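Local coordinates for ThiJ/pfpI family protein (Bacillus anthracis, PDB 3EFE) that is of unknown function but belongs to the DJ-1/PfpI family, whose members include chaperones, proteases and glyoxalase-like enzymes, and forms a two-subunit assembly, at residues N14-W19 against I79-T84; G31-K36 against D181-D186; G113-L118 against H129-L134; L188-N193 against F204-S209. One frame throughout, in Å; residues are numbered along the deposited sequence.

Interaction 1. Residues N14-W19 against I79-T84; sequences NTMSDW and ILPGGT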
# COMPACT_ATOMS: atom_id res chain seq x y z
N ASN D 14 1.24 -15.67 -3.19
CA ASN D 14 -0.16 -15.50 -3.46
C ASN D 14 -0.81 -15.05 -2.20
O ASN D 14 -0.56 -15.65 -1.16
CB ASN D 14 -0.85 -16.80 -3.84
CG ASN D 14 -0.53 -17.28 -5.25
OD1 ASN D 14 -0.38 -18.47 -5.43
ND2 ASN D 14 -0.44 -16.37 -6.24
N THR D 15 -1.64 -14.00 -2.29
CA THR D 15 -2.43 -13.54 -1.17
C THR D 15 -1.74 -12.41 -0.38
O THR D 15 -2.31 -11.92 0.58
CB THR D 15 -2.79 -14.74 -0.18
OG1 THR D 15 -3.94 -15.49 -0.68
CG2 THR D 15 -3.07 -14.26 1.15
N MET D 16 -0.51 -12.00 -0.76
CA MET D 16 0.17 -10.97 0.08
C MET D 16 -0.69 -9.73 0.16
O MET D 16 -1.34 -9.30 -0.81
CB MET D 16 1.60 -10.68 -0.36
CG MET D 16 1.85 -10.24 -1.83
SD MET D 16 3.54 -10.03 -2.29
CE MET D 16 4.05 -9.31 -0.97
N SER D 17 -0.78 -9.21 1.37
CA SER D 17 -1.57 -8.01 1.69
C SER D 17 -0.91 -6.68 1.22
O SER D 17 0.06 -6.27 1.81
CB SER D 17 -1.76 -8.00 3.20
OG SER D 17 -2.48 -9.18 3.61
N ASP D 18 -1.49 -6.03 0.22
CA ASP D 18 -0.94 -4.87 -0.50
C ASP D 18 -0.69 -3.64 0.34
O ASP D 18 0.28 -2.89 0.10
CB ASP D 18 -1.87 -4.43 -1.64
CG ASP D 18 -2.17 -5.58 -2.65
OD1 ASP D 18 -1.79 -5.50 -3.82
OD2 ASP D 18 -2.78 -6.55 -2.23
N TRP D 19 -1.55 -3.43 1.33
CA TRP D 19 -1.48 -2.20 2.07
C TRP D 19 -0.32 -2.26 3.05
O TRP D 19 0.07 -1.25 3.57
CB TRP D 19 -2.80 -1.88 2.75
CG TRP D 19 -3.08 -2.71 3.86
CD1 TRP D 19 -2.75 -2.46 5.15
CD2 TRP D 19 -3.71 -3.98 3.84
NE1 TRP D 19 -3.13 -3.46 5.91
CE2 TRP D 19 -3.71 -4.43 5.14
CE3 TRP D 19 -4.20 -4.81 2.81
CZ2 TRP D 19 -4.25 -5.66 5.51
CZ3 TRP D 19 -4.76 -6.00 3.16
CH2 TRP D 19 -4.76 -6.44 4.50
N ILE D 79 11.80 -8.11 3.89
CA ILE D 79 10.40 -7.77 4.21
C ILE D 79 9.43 -9.02 4.08
O ILE D 79 9.31 -9.68 3.01
CB ILE D 79 9.86 -6.59 3.32
CG1 ILE D 79 10.79 -5.40 3.41
CG2 ILE D 79 8.40 -6.19 3.72
CD1 ILE D 79 10.78 -4.45 2.18
N LEU D 80 8.74 -9.31 5.17
CA LEU D 80 7.69 -10.33 5.12
C LEU D 80 6.32 -9.71 5.36
O LEU D 80 5.96 -9.38 6.48
CB LEU D 80 7.96 -11.46 6.09
CG LEU D 80 9.43 -11.85 6.26
CD1 LEU D 80 9.54 -12.58 7.62
CD2 LEU D 80 9.95 -12.63 5.03
N PRO D 81 5.51 -9.60 4.30
CA PRO D 81 4.14 -9.15 4.40
C PRO D 81 3.19 -10.21 4.96
O PRO D 81 3.51 -11.41 4.95
CB PRO D 81 3.76 -8.85 2.95
CG PRO D 81 4.67 -9.57 2.16
CD PRO D 81 5.88 -9.96 2.95
N GLY D 82 2.05 -9.75 5.49
CA GLY D 82 0.91 -10.57 5.74
C GLY D 82 0.31 -11.19 4.50
O GLY D 82 0.62 -10.81 3.34
N GLY D 83 -0.55 -12.16 4.79
CA GLY D 83 -1.41 -12.84 3.83
C GLY D 83 -2.05 -14.01 4.55
O GLY D 83 -1.83 -14.23 5.76
N THR D 84 -2.86 -14.77 3.82
CA THR D 84 -3.84 -15.69 4.45
C THR D 84 -3.37 -17.15 4.39
O THR D 84 -4.11 -18.06 4.70
CB THR D 84 -5.19 -15.56 3.76
OG1 THR D 84 -5.09 -16.17 2.44
CG2 THR D 84 -5.61 -14.08 3.63
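Pro81, the first residue past strand 79-80, meets the end of the Met16 side chain: the methyl CE lies against the proline ring, 3.2 Å from CG of Pro81, a tight carbon contact. A bend at the last torsion of Met16 (chi3 -41°) brings the methyl there, and a flexible thioether suits a place beside a rigid ring. Gly82 follows and makes the main polar link. Its carbonyl O accepts the backbone N of Ser17 at 2.9 Å, in a nearly straight bond (169° at the hydrogen), although the N-H arrives from above the carbonyl plane, 46° out of it. The same oxygen receives a CA-H...O contact from Met16 CA at 3.3 Å, so one carbonyl is gripped from two successive residues. At Gly83 the CA atoms come closest, 4.5 Å between its CA and that of Met16; being glycine, it lets the chain pass close by Thr15 O and Met16. Thr84 ends the walk at the exposed margin, where OG1 forms a weak 3.4 Å hydrogen bond with Thr15 OG1; the fit here is doubtful, because Thr15 CG2 is modelled too close to Thr84 N. The loop leading into helix 18-30 is thus laid against the C-terminal end of a central strand of the Rossmann-like sheet, with Tyr21 of that helix touching both Met16 and Pro81, and strand 8-11 beside Pro81 through Leu10.

Interaction 2. Residues G31-K36 against D181-D186; sequences GRYFKK and DVFTLD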
# COMPACT_ATOMS: atom_id res chain seq x y z
N GLY D 31 14.32 5.91 -3.13
CA GLY D 31 15.29 6.65 -2.43
C GLY D 31 14.97 8.11 -2.34
O GLY D 31 15.86 8.94 -1.94
N ARG D 32 13.76 8.51 -2.73
CA ARG D 32 13.52 9.96 -2.87
C ARG D 32 13.74 10.80 -1.61
O ARG D 32 14.04 11.94 -1.71
CB ARG D 32 12.11 10.22 -3.36
CG ARG D 32 11.06 9.59 -2.50
CD ARG D 32 9.71 9.81 -3.01
NE ARG D 32 8.73 9.36 -2.03
CZ ARG D 32 7.43 9.69 -2.05
NH1 ARG D 32 6.91 10.40 -3.03
NH2 ARG D 32 6.62 9.29 -1.10
N TYR D 33 13.61 10.25 -0.41
CA TYR D 33 13.78 11.03 0.78
C TYR D 33 14.96 10.56 1.61
O TYR D 33 15.06 10.92 2.76
CB TYR D 33 12.53 10.92 1.65
CG TYR D 33 11.25 11.44 1.05
CD1 TYR D 33 11.26 12.41 0.05
CD2 TYR D 33 10.03 10.90 1.43
CE1 TYR D 33 10.11 12.88 -0.47
CE2 TYR D 33 8.87 11.37 0.92
CZ TYR D 33 8.93 12.38 -0.02
OH TYR D 33 7.80 12.87 -0.60
N PHE D 34 15.84 9.76 1.01
CA PHE D 34 17.09 9.37 1.60
C PHE D 34 17.90 10.57 1.93
O PHE D 34 17.71 11.66 1.36
CB PHE D 34 17.90 8.45 0.66
CG PHE D 34 17.39 6.99 0.65
CD1 PHE D 34 18.19 5.95 0.19
CD2 PHE D 34 16.14 6.66 1.11
CE1 PHE D 34 17.75 4.66 0.17
CE2 PHE D 34 15.70 5.35 1.08
CZ PHE D 34 16.51 4.37 0.61
N LYS D 35 18.84 10.36 2.85
CA LYS D 35 19.82 11.38 3.25
C LYS D 35 20.80 11.54 2.14
O LYS D 35 20.78 10.75 1.16
CB LYS D 35 20.56 11.00 4.54
CG LYS D 35 21.48 9.82 4.48
CD LYS D 35 21.65 9.31 5.87
CE LYS D 35 22.43 7.97 5.92
NZ LYS D 35 22.90 7.59 7.31
N LYS D 36 21.68 12.53 2.29
CA LYS D 36 22.59 12.91 1.22
C LYS D 36 23.52 11.79 0.84
O LYS D 36 23.84 10.94 1.67
CB LYS D 36 23.40 14.18 1.62
CG LYS D 36 24.44 14.00 2.66
CD LYS D 36 25.10 15.38 2.95
CE LYS D 36 25.79 15.43 4.32
NZ LYS D 36 25.88 16.82 4.98
N ASP D 181 18.75 3.11 8.71
CA ASP D 181 19.43 4.42 8.77
C ASP D 181 19.66 5.10 7.41
O ASP D 181 20.78 5.50 7.03
CB ASP D 181 20.74 4.29 9.54
CG ASP D 181 21.21 5.63 10.10
OD1 ASP D 181 20.33 6.36 10.61
OD2 ASP D 181 22.43 5.93 10.03
N VAL D 182 18.55 5.24 6.70
CA VAL D 182 18.49 5.58 5.31
C VAL D 182 17.94 7.03 5.13
O VAL D 182 18.26 7.72 4.20
CB VAL D 182 17.73 4.43 4.68
CG1 VAL D 182 16.20 4.67 4.67
CG2 VAL D 182 18.37 3.99 3.43
N PHE D 183 17.18 7.50 6.10
CA PHE D 183 16.69 8.86 6.19
C PHE D 183 17.46 9.46 7.33
O PHE D 183 17.98 8.74 8.15
CB PHE D 183 15.18 8.93 6.60
CG PHE D 183 14.17 8.59 5.51
CD1 PHE D 183 14.46 7.75 4.47
CD2 PHE D 183 12.86 9.06 5.62
CE1 PHE D 183 13.45 7.42 3.54
CE2 PHE D 183 11.89 8.75 4.71
CZ PHE D 183 12.17 7.95 3.67
N THR D 184 17.55 10.79 7.41
CA THR D 184 17.96 11.41 8.67
C THR D 184 16.71 11.43 9.59
O THR D 184 15.58 11.12 9.14
CB THR D 184 18.48 12.85 8.52
OG1 THR D 184 17.33 13.68 8.50
CG2 THR D 184 19.34 13.07 7.26
N LEU D 185 16.91 11.79 10.86
CA LEU D 185 15.92 11.56 11.92
C LEU D 185 14.81 12.60 11.79
O LEU D 185 13.66 12.30 11.98
CB LEU D 185 16.62 11.49 13.34
CG LEU D 185 16.20 10.39 14.40
CD1 LEU D 185 15.36 10.96 15.62
CD2 LEU D 185 15.40 9.17 13.81
N ASP D 186 15.18 13.81 11.41
CA ASP D 186 14.26 14.92 10.94
C ASP D 186 13.35 14.58 9.77
O ASP D 186 12.18 14.84 9.78
CB ASP D 186 15.08 16.13 10.47
CG ASP D 186 15.59 16.95 11.60
OD1 ASP D 186 15.26 16.59 12.75
OD2 ASP D 186 16.31 17.96 11.32
O HOH W 1 16.64 11.92 5.01
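Lys35 supplies most of the polar grip on 181-186, fastening the loop after helix 18-30 to the connection between helices 169-179 and 185-197. Its backbone N donates to Val182 O at 3.0 Å, in the carbonyl plane, while its side chain, extended beyond CG, carries the ammonium to the neighbouring residue. There NZ donates to Asp181 O at 3.0 Å and adds a salt bridge to Asp181 OD2 at 3.2 Å, weak as a hydrogen bond. A long lysine suits this span, since its methylenes run past the Val182 carbonyl and its CB packs on Thr184 CG2. Asp181 itself closes a Schellman motif at the end of helix 169-179. Water contributes a further link: one molecule donates to Tyr33 O and accepts from Thr184 N at 2.8 Å, satisfying a backbone N-H at the N-cap of the next helix.

The apolar contacts are made by rings and branched methyls. Val182 CG2 sits over one face of the Phe34 ring, 3.5 Å from its centroid, a CH-pi contact; Gly31 CA covers the opposite face, where the lack of a side chain lets the backbone come close. The side chains of Phe34 and Phe183 cross at about a right angle, with Phe34 CD2 3.7 Å from Phe183 CE1. Tyr33 CB lies over the Phe183 face, 4.0 Å from its centroid, in a second CH-pi contact.

The chemistry divides in two: Phe34, Phe183 and Val182 are buried, while the lysine-aspartate pair lies toward the surface, where solvent would be expected to weaken the charge attraction, probably leaving the backbone bond to Val182 O as the steadier link.

Interaction 3. Residues G113-L118 against H129-L134; sequences GATDAL and HTSNNL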
# COMPACT_ATOMS: atom_id res chain seq x y z
N GLY D 113 0.29 -11.41 9.57
CA GLY D 113 0.41 -12.88 9.70
C GLY D 113 1.82 -13.41 9.55
O GLY D 113 2.08 -14.50 9.97
N ALA D 114 2.75 -12.64 8.92
CA ALA D 114 4.17 -13.10 8.91
C ALA D 114 4.77 -13.21 10.35
O ALA D 114 5.60 -14.03 10.64
CB ALA D 114 5.01 -12.25 7.99
N THR D 115 4.34 -12.33 11.21
CA THR D 115 4.62 -12.30 12.65
C THR D 115 4.28 -13.61 13.40
O THR D 115 5.10 -14.14 14.18
CB THR D 115 3.79 -11.14 13.16
OG1 THR D 115 4.60 -9.96 13.24
CG2 THR D 115 3.15 -11.41 14.30
N ASP D 116 3.09 -14.14 13.12
CA ASP D 116 2.71 -15.48 13.51
C ASP D 116 3.53 -16.61 12.85
O ASP D 116 3.86 -17.59 13.54
CB ASP D 116 1.20 -15.67 13.31
CG ASP D 116 0.39 -14.87 14.32
OD1 ASP D 116 1.02 -14.40 15.31
OD2 ASP D 116 -0.86 -14.72 14.19
N ALA D 117 3.94 -16.48 11.59
CA ALA D 117 4.88 -17.51 11.02
C ALA D 117 6.16 -17.65 11.88
O ALA D 117 6.60 -18.78 12.21
CB ALA D 117 5.26 -17.19 9.64
N LEU D 118 6.70 -16.51 12.26
CA LEU D 118 7.90 -16.41 13.04
C LEU D 118 7.69 -16.85 14.47
O LEU D 118 8.53 -17.53 15.04
CB LEU D 118 8.40 -14.94 13.06
CG LEU D 118 9.42 -14.43 12.04
CD1 LEU D 118 9.20 -14.94 10.67
CD2 LEU D 118 9.39 -12.93 12.02
N HIS D 129 8.56 -8.03 20.52
CA HIS D 129 7.77 -8.16 19.32
C HIS D 129 6.34 -7.79 19.60
O HIS D 129 5.89 -7.74 20.76
CB HIS D 129 7.84 -9.57 18.80
CG HIS D 129 7.33 -10.58 19.78
ND1 HIS D 129 6.02 -11.00 19.81
CD2 HIS D 129 7.96 -11.22 20.79
CE1 HIS D 129 5.87 -11.88 20.78
NE2 HIS D 129 7.03 -12.03 21.39
N THR D 130 5.63 -7.52 18.53
CA THR D 130 4.19 -7.43 18.56
C THR D 130 3.56 -8.34 17.47
O THR D 130 4.24 -9.08 16.76
CB THR D 130 3.78 -5.97 18.52
OG1 THR D 130 2.45 -5.85 19.00
CG2 THR D 130 3.91 -5.35 17.11
N SER D 131 2.25 -8.34 17.39
CA SER D 131 1.49 -9.10 16.39
C SER D 131 0.14 -8.46 16.34
O SER D 131 -0.10 -7.50 17.03
CB SER D 131 1.39 -10.60 16.71
OG SER D 131 0.55 -10.90 17.81
N ASN D 132 -0.75 -8.96 15.52
CA ASN D 132 -2.10 -8.46 15.51
C ASN D 132 -2.79 -8.57 16.84
O ASN D 132 -3.45 -7.66 17.26
CB ASN D 132 -2.91 -9.14 14.39
CG ASN D 132 -2.47 -8.67 13.00
OD1 ASN D 132 -2.14 -7.48 12.82
ND2 ASN D 132 -2.49 -9.59 12.00
N ASN D 133 -2.63 -9.70 17.51
CA ASN D 133 -3.32 -9.97 18.77
C ASN D 133 -2.60 -11.11 19.49
O ASN D 133 -2.41 -12.20 18.91
CB ASN D 133 -4.78 -10.40 18.46
CG ASN D 133 -5.56 -10.75 19.72
OD1 ASN D 133 -5.76 -11.93 20.03
ND2 ASN D 133 -5.98 -9.70 20.48
N LEU D 134 -2.20 -10.86 20.72
CA LEU D 134 -1.56 -11.87 21.55
C LEU D 134 -2.35 -13.19 21.68
O LEU D 134 -1.81 -14.29 21.41
CB LEU D 134 -1.40 -11.30 22.93
CG LEU D 134 -0.68 -12.17 23.97
CD1 LEU D 134 0.68 -12.69 23.42
CD2 LEU D 134 -0.54 -11.27 25.13
O HOH W 2 -2.20 -12.66 15.75
O HOH W 3 -0.63 -11.49 13.55
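Thr115 faces the backbone of 129-134 with its methyl: CG2 lies 3.6 Å from Thr130 O, and its still closer approach to the CB of Ser131 is too short to be real and must be taken as doubtful. Its chi1 of -96° is an unusual value, off the staggered positions, and is best treated with the same caution. OG1 of Thr115, buried by this contact, has no partner in the model. On the other side the backbone turns the CB of Ser131 toward the helix, while rotation about its first side-chain bond carries OG to the hydroxyls of Thr137 and Tyr150, a double partnership that suits a small serine.

The next residue, Asp116, points to a neighbouring side of the helix. Its CG lies beside the backbone N (chi1 -71°), an orientation that brings the carboxylate to the side of the opposing chain. OD1 is taken by the hydroxyl of Thr137, while OD2 meets two waters. The nearer, at 2.9 Å from OD2, also lies 3.2 Å from Asn133 O; the farther, at a weak 3.3 Å from OD2, accepts the backbone N of Asn132. In the DJ-1/PfpI fold, helix 113-119 follows strand 107-111 by way of Cys112, which probably corresponds to the nucleophile elbow of relatives, and the segment opposite leads into helix 134-140.

Asn132 has ND2 near Gly113 N, at 4.1 Å too far for a hydrogen bond; its amide is held through OD1, which bonds to Ser165 OG and Gly166 N. Asn133 turns its side chain to its own helix instead: OD1 caps Tyr136 N, a role that asparagine fills well at an N-cap.

Interaction 4. Residues L188-N193 against F204-S209; sequences LHSWYN and FQLMNS
Ser190 points toward the opposing helix, and its CA comes within 5.3 Å of the CA of Leu206. Its CB rests 3.5 Å from Gln205 NE2, while OG reaches 3.4 Å from Leu206 CA. The hydroxyl hydrogen-bonds back to Asp186 O and Ala187 O within its own helix, so it can lie against an apolar neighbour with its polarity satisfied; a small residue here lets the two backbones approach. Leu206 and Trp191 lie side by side, pointing the same way. Leu206 has CG anti to the backbone N (chi1 175°), and its CD1 lies 4.0 Å from Trp191 CB, with CD2 at the indole edge near the ring plane. Gln205 runs extended beyond CG and passes alongside Ser190. The Tyr33 ring touches both Leu206 CD2 and the CD1 edge of the indole, and Leu170 of helix 169-179 also touches Trp191. The segments' axes pass 8.4 Å apart at 149°, so the helices run roughly antiparallel. With only a short connection between them, 185-197 and 201-209 form a C-terminal helical hairpin packed at the edge of the alpha/beta core.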
# COMPACT_ATOMS: atom_id res chain seq x y z
N LEU D 188 12.68 11.51 8.84
CA LEU D 188 11.81 10.38 9.21
C LEU D 188 10.63 10.79 10.06
O LEU D 188 9.51 10.28 9.88
CB LEU D 188 12.61 9.26 9.90
CG LEU D 188 11.92 7.90 10.09
CD1 LEU D 188 11.73 7.16 8.80
CD2 LEU D 188 12.64 7.04 11.08
N HIS D 189 10.86 11.71 10.99
CA HIS D 189 9.76 12.28 11.81
C HIS D 189 8.72 13.13 11.06
O HIS D 189 7.51 13.01 11.28
CB HIS D 189 10.31 13.02 13.07
CG HIS D 189 10.95 12.09 14.05
ND1 HIS D 189 10.42 10.85 14.37
CD2 HIS D 189 12.08 12.21 14.80
CE1 HIS D 189 11.21 10.23 15.23
NE2 HIS D 189 12.21 11.05 15.53
N SER D 190 9.18 14.00 10.19
CA SER D 190 8.30 14.81 9.38
C SER D 190 7.55 13.98 8.31
O SER D 190 6.38 14.25 8.03
CB SER D 190 9.11 15.94 8.74
OG SER D 190 10.15 15.40 7.95
N TRP D 191 8.24 12.99 7.73
CA TRP D 191 7.64 12.02 6.81
C TRP D 191 6.51 11.24 7.56
O TRP D 191 5.39 11.16 7.12
CB TRP D 191 8.69 11.03 6.30
CG TRP D 191 8.11 10.00 5.43
CD1 TRP D 191 7.80 10.13 4.12
CD2 TRP D 191 7.71 8.67 5.79
NE1 TRP D 191 7.24 8.99 3.64
CE2 TRP D 191 7.19 8.06 4.63
CE3 TRP D 191 7.72 7.93 6.98
CZ2 TRP D 191 6.70 6.75 4.62
CZ3 TRP D 191 7.25 6.64 6.97
CH2 TRP D 191 6.75 6.06 5.80
N TYR D 192 6.83 10.74 8.73
CA TYR D 192 5.87 10.02 9.54
C TYR D 192 4.71 10.91 9.86
O TYR D 192 3.58 10.53 9.69
CB TYR D 192 6.49 9.52 10.85
CG TYR D 192 5.44 8.84 11.71
CD1 TYR D 192 4.83 7.66 11.29
CD2 TYR D 192 5.01 9.41 12.91
CE1 TYR D 192 3.86 7.06 12.05
CE2 TYR D 192 4.02 8.81 13.68
CZ TYR D 192 3.46 7.65 13.24
OH TYR D 192 2.53 7.05 14.03
N ASN D 193 4.99 12.10 10.34
CA ASN D 193 3.92 13.04 10.74
C ASN D 193 3.03 13.54 9.63
O ASN D 193 1.86 13.75 9.85
CB ASN D 193 4.47 14.25 11.51
CG ASN D 193 4.95 13.93 12.93
OD1 ASN D 193 4.50 12.99 13.58
ND2 ASN D 193 5.84 14.76 13.42
N PHE D 204 6.51 20.90 4.37
CA PHE D 204 7.62 21.90 4.32
C PHE D 204 8.85 21.51 5.13
O PHE D 204 9.96 21.75 4.71
CB PHE D 204 7.10 23.24 4.79
CG PHE D 204 5.99 23.77 3.95
CD1 PHE D 204 6.24 24.22 2.69
CD2 PHE D 204 4.70 23.80 4.43
CE1 PHE D 204 5.22 24.71 1.89
CE2 PHE D 204 3.66 24.26 3.63
CZ PHE D 204 3.92 24.71 2.35
N GLN D 205 8.63 20.90 6.29
CA GLN D 205 9.69 20.24 7.03
C GLN D 205 10.46 19.16 6.28
O GLN D 205 11.69 19.14 6.28
CB GLN D 205 9.11 19.59 8.25
CG GLN D 205 8.87 20.54 9.37
CD GLN D 205 8.08 19.92 10.50
OE1 GLN D 205 7.31 20.59 11.14
NE2 GLN D 205 8.25 18.66 10.74
N LEU D 206 9.71 18.24 5.69
CA LEU D 206 10.23 17.11 4.97
C LEU D 206 11.01 17.51 3.75
O LEU D 206 12.05 16.97 3.55
CB LEU D 206 9.07 16.16 4.58
CG LEU D 206 9.47 14.96 3.70
CD1 LEU D 206 10.48 14.07 4.41
CD2 LEU D 206 8.28 14.13 3.24
N MET D 207 10.51 18.45 2.94
CA MET D 207 11.22 18.99 1.78
C MET D 207 12.57 19.64 2.11
O MET D 207 13.55 19.54 1.34
CB MET D 207 10.32 19.97 0.99
CG MET D 207 9.06 19.32 0.21
SD MET D 207 9.58 18.06 -0.96
CE MET D 207 9.14 18.56 -2.53
N ASN D 208 12.64 20.28 3.27
CA ASN D 208 13.86 20.90 3.73
C ASN D 208 14.79 20.05 4.60
O ASN D 208 15.88 20.53 4.94
CB ASN D 208 13.52 22.18 4.48
CG ASN D 208 13.10 23.24 3.59
OD1 ASN D 208 13.92 23.88 3.01
ND2 ASN D 208 11.82 23.41 3.41
N SER D 209 14.37 18.84 4.97
CA SER D 209 15.15 17.92 5.81
C SER D 209 15.80 16.83 4.98
O SER D 209 16.76 16.17 5.43
CB SER D 209 14.25 17.19 6.82
OG SER D 209 13.41 18.07 7.55
O HOH W 4 8.43 16.62 12.12

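How the interactions relate
From the N terminus, 14-19 opens interaction 1, which closes a 59-residue loop at 79-84 beside the central strands. Before it closes, 31-36 has already begun interaction 2, so the two cross, although they lie on opposite sides of the chain's centre. Interaction 3 is short-range, turning back within 113-134, and falls inside the long excursion that interaction 2 spans; it touches interaction 1 where Ala114 and Leu118 pack on Leu80, Ala114 also meeting the Pro81 carbonyl. Interaction 4 follows as a C-terminal hairpin, in series with all the others. It shares helix 185-197 with interaction 2 and meets it through Tyr33 on Trp191 and Leu206, joining the terminal helices to the loop after helix 18-30.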